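Local atomic coordinates of interferon-activable protein 202 (Mus musculus, PDB entry 4L5Q), a protein that binds double-stranded DNA without sequence specificity and restrains inflammation by preventing activation of the AIM2 inflammasome, probably by sequestering cytoplasmic DNA. Residues 37-42 with 52-57; 140-145 with 155-160; 18-23 with 43-48. One frame throughout, in Å; residues are numbered along the deposited sequence.

In the fold
The three contacts sample both OB folds of the first HIN-200 domain. Interactions 1 and 3 share strand 39-44, which pairs with 49-54 in one and 18-25 in the other; they touch where T42 O lies 2.9 Å from L23 N. Interaction 2 is the hairpin 141-147/152-157 of the second OB fold, its centre 22 Å from that of interaction 1 and 33 Å from that of interaction 3. Interaction 1 is the buried one, rich in aromatic and methionine contacts. Interaction 2 is partly buried, with a tryptophan-isoleucine pair on its inner face and serine and aspartate at its exposed end. Interaction 3, also partly buried, relies on valine packing and ends in a turn.

Interaction 1 (37-42 with 52-57)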
loop_
_atom_site.group_PDB
_atom_site.type_symbol
_atom_site.label_atom_id
_atom_site.label_comp_id
_atom_site.label_asym_id
_atom_site.label_seq_id
_atom_site.Cartn_x
_atom_site.Cartn_y
_atom_site.Cartn_z
ATOM N N ASN A 37 -0.723 -6.466 -13.999
ATOM C CA ASN A 37 -0.465 -5.263 -13.206
ATOM C C ASN A 37 -1.347 -5.197 -11.966
ATOM O O ASN A 37 -2.431 -5.786 -11.934
ATOM C CB ASN A 37 -0.695 -4.005 -14.049
ATOM C CG ASN A 37 0.475 -3.680 -14.953
ATOM O OD1 ASN A 37 1.487 -4.380 -14.954
ATOM N ND2 ASN A 37 0.336 -2.619 -15.743
ATOM N N MET A 38 -0.875 -4.481 -10.947
ATOM C CA MET A 38 -1.666 -4.208 -9.752
ATOM C C MET A 38 -1.637 -2.708 -9.485
ATOM O O MET A 38 -0.852 -1.974 -10.100
ATOM C CB MET A 38 -1.102 -4.961 -8.540
ATOM C CG MET A 38 0.146 -4.323 -7.923
ATOM S SD MET A 38 0.698 -5.145 -6.409
ATOM C CE MET A 38 -0.508 -4.437 -5.285
ATOM N N PHE A 39 -2.500 -2.240 -8.590
ATOM C CA PHE A 39 -2.345 -0.880 -8.068
ATOM C C PHE A 39 -2.664 -0.806 -6.581
ATOM O O PHE A 39 -3.358 -1.673 -6.046
ATOM C CB PHE A 39 -3.123 0.165 -8.893
ATOM C CG PHE A 39 -4.622 0.011 -8.853
ATOM C CD1 PHE A 39 -5.368 0.593 -7.833
ATOM C CD2 PHE A 39 -5.288 -0.663 -9.866
ATOM C CE1 PHE A 39 -6.749 0.476 -7.808
ATOM C CE2 PHE A 39 -6.670 -0.791 -9.850
ATOM C CZ PHE A 39 -7.405 -0.223 -8.814
ATOM N N HIS A 40 -2.112 0.205 -5.913
ATOM C CA HIS A 40 -2.408 0.450 -4.505
ATOM C C HIS A 40 -3.511 1.486 -4.374
ATOM O O HIS A 40 -3.626 2.392 -5.200
ATOM C CB HIS A 40 -1.162 0.943 -3.758
ATOM C CG HIS A 40 -0.058 -0.067 -3.691
ATOM N ND1 HIS A 40 -0.069 -1.122 -2.803
ATOM C CD2 HIS A 40 1.089 -0.185 -4.402
ATOM C CE1 HIS A 40 1.023 -1.848 -2.972
ATOM N NE2 HIS A 40 1.744 -1.300 -3.936
ATOM N N ALA A 41 -4.321 1.355 -3.330
ATOM C CA ALA A 41 -5.368 2.331 -3.064
ATOM C C ALA A 41 -5.567 2.523 -1.564
ATOM O O ALA A 41 -5.223 1.652 -0.759
ATOM C CB ALA A 41 -6.676 1.909 -3.734
ATOM N N THR A 42 -6.104 3.676 -1.188
ATOM C CA THR A 42 -6.554 3.881 0.178
ATOM C C THR A 42 -8.023 4.231 0.107
ATOM O O THR A 42 -8.467 4.949 -0.795
ATOM C CB THR A 42 -5.776 4.994 0.898
ATOM O OG1 THR A 42 -5.932 6.223 0.178
ATOM C CG2 THR A 42 -4.297 4.640 0.979
ATOM N N VAL A 52 -5.474 -0.681 0.378
ATOM C CA VAL A 52 -6.057 -1.680 -0.511
ATOM C C VAL A 52 -5.056 -2.105 -1.584
ATOM O O VAL A 52 -4.311 -1.274 -2.110
ATOM C CB VAL A 52 -7.360 -1.155 -1.168
ATOM C CG1 VAL A 52 -8.027 -2.250 -1.976
ATOM C CG2 VAL A 52 -8.321 -0.620 -0.102
ATOM N N LYS A 53 -5.018 -3.406 -1.874
ATOM C CA LYS A 53 -4.248 -3.936 -2.998
ATOM C C LYS A 53 -5.228 -4.583 -3.967
ATOM O O LYS A 53 -5.916 -5.541 -3.608
ATOM C CB LYS A 53 -3.231 -4.985 -2.531
ATOM C CG LYS A 53 -2.096 -4.441 -1.663
ATOM C CD LYS A 53 -1.189 -5.576 -1.199
ATOM C CE LYS A 53 -0.027 -5.057 -0.354
ATOM N NZ LYS A 53 0.823 -6.167 0.178
ATOM N N VAL A 54 -5.311 -4.065 -5.187
ATOM C CA VAL A 54 -6.222 -4.655 -6.163
ATOM C C VAL A 54 -5.478 -5.258 -7.346
ATOM O O VAL A 54 -4.638 -4.610 -7.982
ATOM C CB VAL A 54 -7.369 -3.690 -6.577
ATOM C CG1 VAL A 54 -7.124 -2.308 -6.032
ATOM C CG2 VAL A 54 -7.596 -3.693 -8.087
ATOM N N PHE A 55 -5.780 -6.524 -7.603
ATOM C CA PHE A 55 -5.033 -7.313 -8.564
ATOM C C PHE A 55 -5.780 -7.483 -9.884
ATOM O O PHE A 55 -5.218 -7.997 -10.849
ATOM C CB PHE A 55 -4.673 -8.667 -7.945
ATOM C CG PHE A 55 -3.830 -8.549 -6.703
ATOM C CD1 PHE A 55 -2.461 -8.324 -6.798
ATOM C CD2 PHE A 55 -4.408 -8.638 -5.440
ATOM C CE1 PHE A 55 -1.677 -8.197 -5.652
ATOM C CE2 PHE A 55 -3.633 -8.514 -4.287
ATOM C CZ PHE A 55 -2.265 -8.294 -4.396
ATOM N N ASN A 56 -7.033 -7.031 -9.917
ATOM C CA ASN A 56 -7.859 -7.063 -11.129
ATOM C C ASN A 56 -7.922 -5.693 -11.799
ATOM O O ASN A 56 -8.515 -4.755 -11.259
ATOM C CB ASN A 56 -9.275 -7.548 -10.787
ATOM C CG ASN A 56 -10.192 -7.625 -12.005
ATOM O OD1 ASN A 56 -9.762 -7.429 -13.145
ATOM N ND2 ASN A 56 -11.466 -7.925 -11.764
ATOM N N MET A 57 -7.332 -5.582 -12.985
ATOM C CA MET A 57 -7.239 -4.291 -13.661
ATOM C C MET A 57 -8.539 -3.841 -14.323
ATOM O O MET A 57 -8.629 -2.722 -14.829
ATOM C CB MET A 57 -6.071 -4.283 -14.650
ATOM C CG MET A 57 -4.712 -4.349 -13.976
ATOM S SD MET A 57 -4.464 -3.016 -12.783
ATOM C CE MET A 57 -4.883 -3.834 -11.238
HETATM O O HOH W 1 -1.996 -1.022 -0.654
#
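F39 lies across V54 on one side of the hairpin, and H40 lies alongside K53 on the other. The phenylalanine CG sits between the backbone N and the carbonyl carbon (chi1 65°), which brings the ring over its cross-strand partner: V54 CG1 stands 3.7 Å from the F39 ring centroid, over the face, a CH-pi contact. M57 runs alongside the same ring but heads the other way, its SD at the ring edge and its CE 3.5 Å from F39 CD2. With an alanine here, V54 CG1 and M57 CE would probably lose the ring they both pack on, leaving the methionine end less restrained. These side chains belong to the antiparallel hairpin of strands 39-44 and 49-54 in the first OB fold of the HIN-200 domain. Its hydrogen-bonded pairs are F39 with V54 and A41 with V52, with H40 and K53 the non-hydrogen-bonded pair between them; the bond from V54 N to F39 O is nearly straight, 174° at the hydrogen.

On the H40 side, M38 CE covers part of the imidazole face, while M38 SD approaches the F55 ring obliquely, 3.9 Å from F55 CE1, as a Met-aromatic contact. A water in the imidazole plane lies 2.9 Å from H40 ND1 and donates to V52 O at 2.7 Å. H40 NE2 and K53 NZ both bond to H193, through its O and ND1 respectively, tying this face to the second OB fold. H40, which mediates interaction with TP53BP1, lies within residues 38-45, required for homomultimerization.

Interaction 2 (140-145 with 155-160); sequences KSITFK and VVWDKE. Unlike the reference sequence in segment 155-160: E160 (reference Lys).
W157 and I142 face each other as a hydrogen-bonded antiparallel pair, their side chains side by side and pointing the same way. From the tryptophan backbone, CB comes first, 3.8 Å from I142 O. CG lies anti to the backbone N (chi1 174°), and the indole then turns its CD1 toward the isoleucine tip: W157 CD1 and I142 CD1 are 3.3 Å apart, an approach oblique to the ring. Beyond CD1, the indole NE1 donates to E160 O at 2.9 Å. That oxygen is close to the ring plane, yet the N-H reaches it from above the carbonyl plane. The bond ties the indole to the loop that follows its own strand. K159 CB lies over the NE1-CE2 side of the indole, 3.8 Å from W157 CE2.

The backbone supports this placement with paired bonds: I142 N to W157 O and W157 N to I142 O, each 2.8 Å, the second 167° at the hydrogen. The next hydrogen-bonded pair, F144 with V155, brings their CB atoms together on the same face as W157. At the open end of the hairpin, where strand 141-147 begins and 152-157 runs out, S141 OG lies 3.3 Å from D158 CB.

Strands 141-147 and 152-157 form a hairpin of the second OB fold. Strand 125-138 flanks the first, with V137 against I142 and V132 against F144; strand 187-189 runs parallel to the second, a backbone bond joining V156 to L188, and W157 touches S190 and S194 in adjoining loops.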
loop_
_atom_site.group_PDB
_atom_site.type_symbol
_atom_site.label_atom_id
_atom_site.label_comp_id
_atom_site.label_asym_id
_atom_site.label_seq_id
_atom_site.Cartn_x
_atom_site.Cartn_y
_atom_site.Cartn_z
ATOM N N LYS A 140 22.869 -5.572 -7.482
ATOM C CA LYS A 140 21.818 -6.422 -6.921
ATOM C C LYS A 140 20.695 -5.793 -6.041
ATOM O O LYS A 140 19.807 -6.484 -5.611
ATOM C CB LYS A 140 22.473 -7.576 -6.172
ATOM C CG LYS A 140 23.783 -8.041 -6.774
ATOM C CD LYS A 140 24.813 -8.341 -5.693
ATOM C CE LYS A 140 26.215 -7.918 -6.096
ATOM N NZ LYS A 140 26.968 -7.280 -4.975
ATOM N N SER A 141 20.741 -4.495 -5.798
ATOM C CA SER A 141 19.926 -3.806 -4.797
ATOM C C SER A 141 20.157 -2.295 -4.813
ATOM O O SER A 141 21.255 -1.831 -5.124
ATOM C CB SER A 141 20.252 -4.325 -3.395
ATOM O OG SER A 141 19.782 -5.647 -3.216
ATOM N N ILE A 142 19.117 -1.533 -4.491
ATOM C CA ILE A 142 19.279 -0.118 -4.163
ATOM C C ILE A 142 19.025 0.010 -2.681
ATOM O O ILE A 142 18.055 -0.551 -2.168
ATOM C CB ILE A 142 18.272 0.805 -4.884
ATOM C CG1 ILE A 142 18.356 0.641 -6.395
ATOM C CG2 ILE A 142 18.495 2.263 -4.498
ATOM C CD1 ILE A 142 17.443 -0.411 -6.895
ATOM N N THR A 143 19.890 0.743 -1.991
ATOM C CA THR A 143 19.719 0.951 -0.567
ATOM C C THR A 143 19.521 2.427 -0.268
ATOM O O THR A 143 20.433 3.233 -0.438
ATOM C CB THR A 143 20.916 0.420 0.222
ATOM O OG1 THR A 143 20.958 -1.010 0.110
ATOM C CG2 THR A 143 20.787 0.802 1.680
ATOM N N PHE A 144 18.315 2.781 0.163
ATOM C CA PHE A 144 18.039 4.149 0.570
ATOM C C PHE A 144 18.237 4.296 2.064
ATOM O O PHE A 144 18.004 3.359 2.833
ATOM C CB PHE A 144 16.600 4.543 0.233
ATOM C CG PHE A 144 16.339 4.708 -1.233
ATOM C CD1 PHE A 144 16.764 5.849 -1.902
ATOM C CD2 PHE A 144 15.648 3.732 -1.941
ATOM C CE1 PHE A 144 16.519 6.007 -3.260
ATOM C CE2 PHE A 144 15.396 3.880 -3.296
ATOM C CZ PHE A 144 15.833 5.020 -3.959
ATOM N N LYS A 145 18.683 5.476 2.468
ATOM C CA LYS A 145 18.569 5.896 3.848
ATOM C C LYS A 145 17.519 6.996 3.847
ATOM O O LYS A 145 17.729 8.057 3.257
ATOM C CB LYS A 145 19.913 6.414 4.362
ATOM C CG LYS A 145 19.935 6.743 5.847
ATOM C CD LYS A 145 21.356 6.714 6.386
ATOM C CE LYS A 145 21.391 6.838 7.897
ATOM N NZ LYS A 145 21.036 8.209 8.347
ATOM N N VAL A 155 16.388 1.532 3.775
ATOM C CA VAL A 155 15.369 0.947 2.903
ATOM C C VAL A 155 16.044 0.157 1.785
ATOM O O VAL A 155 16.800 0.723 0.996
ATOM C CB VAL A 155 14.466 2.023 2.272
ATOM C CG1 VAL A 155 13.413 1.376 1.394
ATOM C CG2 VAL A 155 13.804 2.860 3.344
ATOM N N VAL A 156 15.777 -1.145 1.721
ATOM C CA VAL A 156 16.390 -2.001 0.701
ATOM C C VAL A 156 15.397 -2.365 -0.408
ATOM O O VAL A 156 14.296 -2.849 -0.131
ATOM C CB VAL A 156 16.968 -3.290 1.320
ATOM C CG1 VAL A 156 17.638 -4.139 0.254
ATOM C CG2 VAL A 156 17.959 -2.948 2.426
ATOM N N TRP A 157 15.790 -2.117 -1.656
ATOM C CA TRP A 157 14.985 -2.464 -2.825
ATOM C C TRP A 157 15.800 -3.391 -3.725
ATOM O O TRP A 157 16.757 -2.953 -4.367
ATOM C CB TRP A 157 14.597 -1.188 -3.586
ATOM C CG TRP A 157 13.886 -1.426 -4.891
ATOM C CD1 TRP A 157 14.458 -1.676 -6.106
ATOM C CD2 TRP A 157 12.468 -1.420 -5.111
ATOM N NE1 TRP A 157 13.482 -1.834 -7.065
ATOM C CE2 TRP A 157 12.255 -1.680 -6.480
ATOM C CE3 TRP A 157 11.362 -1.225 -4.281
ATOM C CZ2 TRP A 157 10.971 -1.748 -7.038
ATOM C CZ3 TRP A 157 10.088 -1.293 -4.838
ATOM C CH2 TRP A 157 9.905 -1.554 -6.201
ATOM N N ASP A 158 15.436 -4.672 -3.767
ATOM C CA ASP A 158 16.199 -5.628 -4.568
ATOM C C ASP A 158 15.439 -6.130 -5.794
ATOM O O ASP A 158 15.693 -7.233 -6.277
ATOM C CB ASP A 158 16.706 -6.807 -3.717
ATOM C CG ASP A 158 15.581 -7.642 -3.123
ATOM O OD1 ASP A 158 14.396 -7.361 -3.393
ATOM O OD2 ASP A 158 15.890 -8.591 -2.369
ATOM N N LYS A 159 14.509 -5.320 -6.291
ATOM C CA LYS A 159 13.758 -5.663 -7.492
ATOM C C LYS A 159 14.291 -4.876 -8.687
ATOM O O LYS A 159 15.402 -4.340 -8.636
ATOM C CB LYS A 159 12.263 -5.397 -7.278
ATOM C CG LYS A 159 11.692 -6.109 -6.054
ATOM C CD LYS A 159 10.259 -5.685 -5.759
ATOM C CE LYS A 159 9.250 -6.593 -6.431
ATOM N NZ LYS A 159 7.846 -6.205 -6.110
ATOM N N GLU A 160 13.512 -4.820 -9.761
ATOM C CA GLU A 160 13.881 -4.048 -10.948
ATOM C C GLU A 160 14.159 -2.584 -10.606
ATOM O O GLU A 160 13.352 -1.934 -9.941
ATOM C CB GLU A 160 12.763 -4.130 -11.993
ATOM C CG GLU A 160 12.973 -3.247 -13.217
ATOM C CD GLU A 160 14.018 -3.796 -14.168
ATOM O OE1 GLU A 160 13.811 -4.906 -14.704
ATOM O OE2 GLU A 160 15.046 -3.117 -14.379
#

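Interaction 3 (18-23 with 43-48); sequences MTVMVL and VATESK. Unlike the reference sequence in segment 43-48: K48 (reference Gln).
V43 packs crosswise against V20 where strands 18-25 and 39-44 pair antiparallel in the first OB fold of the HIN-200 domain. This is the tight part: V43 CG2 stands 3.5 Å from V20 CG2, closer than usual carbon contact, and V43 CG1 reaches V20 CB at 3.6 Å. The same CG2 also meets V22 CG2, so one valine branch serves two neighbours on this face. Across the sheet, A44 CB rests against L23 CD1, with helix 102-108 covering both through I104, I105 and A108. Two backbone bonds fix the pairing, and the one from M21 N to A44 O is nearly straight, 170° at the hydrogen.

Beyond A44 the hydrogen-bonded pairing stops, and one methyl carries the contact: T45 CG2 lies 3.7 Å from T19 O, 3.8 Å from V20 CG1 and, more loosely, 4.1 Å from M18 SD, whereas the exposed E46, S47 and K48 do not touch 18-23. T45 itself turns the chain: a chi1 of 62° folds its OG1 back over the main chain, where it accepts from S47 N, an ST turn, and also from K48 N at 3.1 Å.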
loop_
_atom_site.group_PDB
_atom_site.type_symbol
_atom_site.label_atom_id
_atom_site.label_comp_id
_atom_site.label_asym_id
_atom_site.label_seq_id
_atom_site.Cartn_x
_atom_site.Cartn_y
_atom_site.Cartn_z
ATOM N N MET A 18 -19.257 -4.265 1.884
ATOM C CA MET A 18 -18.848 -3.092 2.655
ATOM C C MET A 18 -18.720 -1.908 1.700
ATOM O O MET A 18 -18.039 -1.996 0.677
ATOM C CB MET A 18 -17.523 -3.345 3.396
ATOM C CG MET A 18 -17.067 -2.184 4.287
ATOM S SD MET A 18 -15.517 -2.497 5.158
ATOM C CE MET A 18 -16.169 -3.242 6.649
ATOM N N THR A 19 -19.410 -0.815 2.012
ATOM C CA THR A 19 -19.332 0.392 1.194
ATOM C C THR A 19 -18.198 1.284 1.688
ATOM O O THR A 19 -18.054 1.507 2.889
ATOM C CB THR A 19 -20.667 1.167 1.193
ATOM O OG1 THR A 19 -21.694 0.337 0.633
ATOM C CG2 THR A 19 -20.554 2.443 0.367
ATOM N N VAL A 20 -17.381 1.771 0.757
ATOM C CA VAL A 20 -16.233 2.614 1.081
ATOM C C VAL A 20 -16.164 3.796 0.108
ATOM O O VAL A 20 -16.706 3.724 -1.001
ATOM C CB VAL A 20 -14.927 1.807 0.973
ATOM C CG1 VAL A 20 -14.904 0.661 1.983
ATOM C CG2 VAL A 20 -14.761 1.261 -0.438
ATOM N N MET A 21 -15.509 4.880 0.520
ATOM C CA MET A 21 -15.216 5.985 -0.395
ATOM C C MET A 21 -13.739 5.914 -0.763
ATOM O O MET A 21 -12.881 5.835 0.114
ATOM C CB MET A 21 -15.540 7.351 0.237
ATOM C CG MET A 21 -15.567 8.519 -0.773
ATOM S SD MET A 21 -15.749 10.185 -0.062
ATOM C CE MET A 21 -14.103 10.426 0.614
ATOM N N VAL A 22 -13.444 5.916 -2.059
ATOM C CA VAL A 22 -12.054 5.893 -2.516
ATOM C C VAL A 22 -11.360 7.222 -2.204
ATOM O O VAL A 22 -11.864 8.293 -2.553
ATOM C CB VAL A 22 -11.956 5.593 -4.024
ATOM C CG1 VAL A 22 -10.500 5.617 -4.483
ATOM C CG2 VAL A 22 -12.596 4.253 -4.339
ATOM N N LEU A 23 -10.213 7.148 -1.532
ATOM C CA LEU A 23 -9.428 8.338 -1.221
ATOM C C LEU A 23 -8.351 8.556 -2.279
ATOM O O LEU A 23 -8.303 9.602 -2.924
ATOM C CB LEU A 23 -8.790 8.219 0.169
ATOM C CG LEU A 23 -9.744 7.933 1.327
ATOM C CD1 LEU A 23 -8.998 7.814 2.646
ATOM C CD2 LEU A 23 -10.804 9.009 1.407
ATOM N N VAL A 43 -8.775 3.722 1.067
ATOM C CA VAL A 43 -10.218 3.782 1.000
ATOM C C VAL A 43 -10.733 4.016 2.421
ATOM O O VAL A 43 -10.018 3.730 3.380
ATOM C CB VAL A 43 -10.733 2.468 0.391
ATOM C CG1 VAL A 43 -11.358 1.574 1.453
ATOM C CG2 VAL A 43 -11.664 2.751 -0.769
ATOM N N ALA A 44 -11.942 4.554 2.575
ATOM C CA ALA A 44 -12.438 4.849 3.926
ATOM C C ALA A 44 -13.921 4.560 4.145
ATOM O O ALA A 44 -14.740 4.727 3.242
ATOM C CB ALA A 44 -12.129 6.293 4.305
ATOM N N THR A 45 -14.252 4.126 5.357
ATOM C CA THR A 45 -15.640 4.039 5.800
ATOM C C THR A 45 -15.902 5.212 6.735
ATOM O O THR A 45 -15.119 6.164 6.769
ATOM C CB THR A 45 -15.916 2.724 6.549
ATOM O OG1 THR A 45 -15.103 2.662 7.728
ATOM C CG2 THR A 45 -15.607 1.522 5.663
ATOM N N GLU A 46 -16.989 5.151 7.498
ATOM C CA GLU A 46 -17.273 6.186 8.485
ATOM C C GLU A 46 -16.318 6.090 9.668
ATOM O O GLU A 46 -16.043 7.087 10.337
ATOM C CB GLU A 46 -18.705 6.056 9.008
ATOM C CG GLU A 46 -19.790 6.302 7.981
ATOM C CD GLU A 46 -21.176 6.059 8.545
ATOM O OE1 GLU A 46 -21.732 6.981 9.179
ATOM O OE2 GLU A 46 -21.705 4.942 8.350
ATOM N N SER A 47 -15.820 4.885 9.931
ATOM C CA SER A 47 -15.066 4.635 11.156
ATOM C C SER A 47 -13.582 4.342 10.941
ATOM O O SER A 47 -12.794 4.419 11.884
ATOM C CB SER A 47 -15.710 3.490 11.943
ATOM O OG SER A 47 -15.760 2.307 11.167
ATOM N N LYS A 48 -13.191 4.012 9.713
ATOM C CA LYS A 48 -11.812 3.597 9.468
ATOM C C LYS A 48 -11.372 3.799 8.021
ATOM O O LYS A 48 -12.204 3.906 7.112
ATOM C CB LYS A 48 -11.642 2.125 9.855
ATOM C CG LYS A 48 -10.203 1.703 10.149
ATOM C CD LYS A 48 -9.937 0.250 9.752
ATOM C CE LYS A 48 -10.379 -0.741 10.823
ATOM N NZ LYS A 48 -11.860 -0.803 11.000
#